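Local coordinates for protein probable porin (Pseudomonas aeruginosa, PDB 4FSP) that probably forms an outer-membrane channel of the OprD porin family, letting small solutes pass through its beta-barrel, at residues 380-385 against 396-401. Residues are numbered along the deposited sequence; the frame is centred on the assembly and turned at random.
Sequences VWRNAT and ENRLYL
Trp381 and Asn397 meet across the antiparallel hairpin of strands 378-388 and 394-406, part of the porin beta-barrel wall. NE1 of Trp381 gives a 2.6 Å hydrogen bond to Asn397 OD1, on a lone pair of the amide oxygen, with ring and amide only 18° apart. The indole reaches it because CG is anti to its own backbone N (chi1 178°), which sets the ring beside its own carbonyl carbon, with NE1 facing Asn397. The same oxygen takes a second bond from Asn383 ND2, at 3.1 Å and from above the carbonyl plane; the indole bond is the better directed of the two, and together they probably limit how the Asn397 amide can turn. Leu399 shares this face, its CD2 lying 3.9 Å from Trp381 CD1; the tryptophan is exposed, with a C8E detergent molecule about 8 Å from its side chain, consistent with the lipid-facing side of the barrel.

Beneath these groups the backbones pair Val380 with Tyr400, Arg382 with Arg398 and Ala384 with Glu396 through two hydrogen bonds each; the bond from Arg382 N to Arg398 O is nearly straight (175°). Val380, Arg382, Ala384, Glu396, Arg398 and Tyr400 point to the other face. There the chain of Arg382, bent at chi3, passes its CD 3.5 Å from Tyr400 CE1 and brings NH1 to Tyr400 OH at 3.3 Å, a long bond in the guanidinium plane. Gly138 O also bonds that hydroxyl, and Phe32 of strand 24-38 meets the tyrosine ring.

Further along, Glu396 is buried, and both its oxygens have partners: Arg36 forms a salt bridge to OE1, and Gln308 bonds both OE2 and Arg382 O. Arg398, extended from CG to NE, completes the network: its NE forms a salt-bridged hydrogen bond of 2.8 Å to Glu396 OE2, which lies in the guanidinium plane but is met from above the carboxylate plane.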
# COMPACT_ATOMS: atom_id res chain seq x y z
N VAL A 380 -15.61 9.64 3.68
CA VAL A 380 -14.34 10.07 3.13
C VAL A 380 -14.58 10.59 1.72
O VAL A 380 -15.29 9.96 0.93
CB VAL A 380 -13.30 8.93 3.09
CG1 VAL A 380 -11.99 9.43 2.51
CG2 VAL A 380 -13.05 8.37 4.49
N TRP A 381 -14.01 11.76 1.43
CA TRP A 381 -14.10 12.35 0.10
C TRP A 381 -12.69 12.63 -0.39
O TRP A 381 -11.96 13.41 0.22
CB TRP A 381 -14.88 13.67 0.16
CG TRP A 381 -14.99 14.37 -1.16
CD1 TRP A 381 -14.88 13.81 -2.40
CD2 TRP A 381 -15.22 15.78 -1.38
NE1 TRP A 381 -15.03 14.77 -3.37
CE2 TRP A 381 -15.25 15.99 -2.77
CE3 TRP A 381 -15.41 16.87 -0.53
CZ2 TRP A 381 -15.45 17.25 -3.33
CZ3 TRP A 381 -15.62 18.13 -1.09
CH2 TRP A 381 -15.63 18.31 -2.47
N ARG A 382 -12.31 11.98 -1.49
CA ARG A 382 -11.00 12.21 -2.10
C ARG A 382 -11.16 12.79 -3.50
O ARG A 382 -11.73 12.16 -4.41
CB ARG A 382 -10.17 10.92 -2.13
CG ARG A 382 -10.10 10.23 -0.77
CD ARG A 382 -9.37 8.90 -0.85
NE ARG A 382 -7.99 9.07 -1.29
CZ ARG A 382 -7.38 8.28 -2.16
NH1 ARG A 382 -8.02 7.23 -2.68
NH2 ARG A 382 -6.11 8.53 -2.51
N ASN A 383 -10.66 14.01 -3.68
CA ASN A 383 -10.78 14.71 -4.94
C ASN A 383 -9.41 14.95 -5.56
O ASN A 383 -8.46 15.25 -4.85
CB ASN A 383 -11.51 16.03 -4.74
CG ASN A 383 -11.41 16.93 -5.94
OD1 ASN A 383 -10.47 17.72 -6.05
ND2 ASN A 383 -12.37 16.84 -6.84
N ALA A 384 -9.31 14.83 -6.88
CA ALA A 384 -8.02 15.03 -7.53
C ALA A 384 -8.11 15.72 -8.87
O ALA A 384 -9.06 15.52 -9.63
CB ALA A 384 -7.29 13.71 -7.69
N THR A 385 -7.09 16.52 -9.15
CA THR A 385 -6.91 17.15 -10.44
C THR A 385 -5.54 16.76 -10.96
O THR A 385 -4.52 17.00 -10.29
CB THR A 385 -6.94 18.69 -10.31
OG1 THR A 385 -8.23 19.10 -9.83
CG2 THR A 385 -6.68 19.31 -11.66
N GLU A 396 -11.05 13.74 -10.81
CA GLU A 396 -11.61 12.54 -10.19
C GLU A 396 -12.11 12.75 -8.77
O GLU A 396 -11.47 13.44 -7.97
CB GLU A 396 -10.57 11.41 -10.21
CG GLU A 396 -11.05 10.10 -9.61
CD GLU A 396 -9.92 9.10 -9.46
OE1 GLU A 396 -9.63 8.40 -10.45
OE2 GLU A 396 -9.32 9.02 -8.36
N ASN A 397 -13.25 12.14 -8.46
CA ASN A 397 -13.76 12.10 -7.09
C ASN A 397 -13.99 10.67 -6.63
O ASN A 397 -14.53 9.86 -7.38
CB ASN A 397 -15.07 12.85 -6.98
CG ASN A 397 -14.88 14.34 -7.00
OD1 ASN A 397 -14.68 14.97 -5.96
ND2 ASN A 397 -14.91 14.92 -8.19
N ARG A 398 -13.58 10.38 -5.40
CA ARG A 398 -13.91 9.11 -4.77
C ARG A 398 -14.56 9.39 -3.43
O ARG A 398 -14.12 10.27 -2.68
CB ARG A 398 -12.65 8.27 -4.56
CG ARG A 398 -12.09 7.69 -5.84
CD ARG A 398 -10.68 7.19 -5.60
NE ARG A 398 -10.00 6.77 -6.82
CZ ARG A 398 -9.89 5.51 -7.22
NH1 ARG A 398 -10.44 4.54 -6.50
NH2 ARG A 398 -9.24 5.22 -8.34
N LEU A 399 -15.61 8.63 -3.15
CA LEU A 399 -16.44 8.80 -1.97
C LEU A 399 -16.56 7.46 -1.28
O LEU A 399 -16.82 6.44 -1.92
CB LEU A 399 -17.84 9.28 -2.36
CG LEU A 399 -18.01 10.78 -2.61
CD1 LEU A 399 -19.35 11.07 -3.26
CD2 LEU A 399 -17.87 11.52 -1.30
N TYR A 400 -16.35 7.46 0.03
CA TYR A 400 -16.41 6.22 0.78
C TYR A 400 -17.27 6.44 2.00
O TYR A 400 -17.07 7.40 2.76
CB TYR A 400 -15.01 5.78 1.24
CG TYR A 400 -13.95 5.76 0.16
CD1 TYR A 400 -13.26 6.92 -0.17
CD2 TYR A 400 -13.60 4.58 -0.49
CE1 TYR A 400 -12.27 6.92 -1.15
CE2 TYR A 400 -12.61 4.57 -1.47
CZ TYR A 400 -11.94 5.74 -1.79
OH TYR A 400 -10.96 5.73 -2.76
N LEU A 401 -18.23 5.55 2.17
CA LEU A 401 -19.03 5.46 3.37
C LEU A 401 -18.62 4.14 4.00
O LEU A 401 -18.77 3.09 3.37
CB LEU A 401 -20.50 5.43 3.00
CG LEU A 401 -21.51 5.66 4.12
CD1 LEU A 401 -21.07 6.82 4.96
CD2 LEU A 401 -22.88 5.93 3.52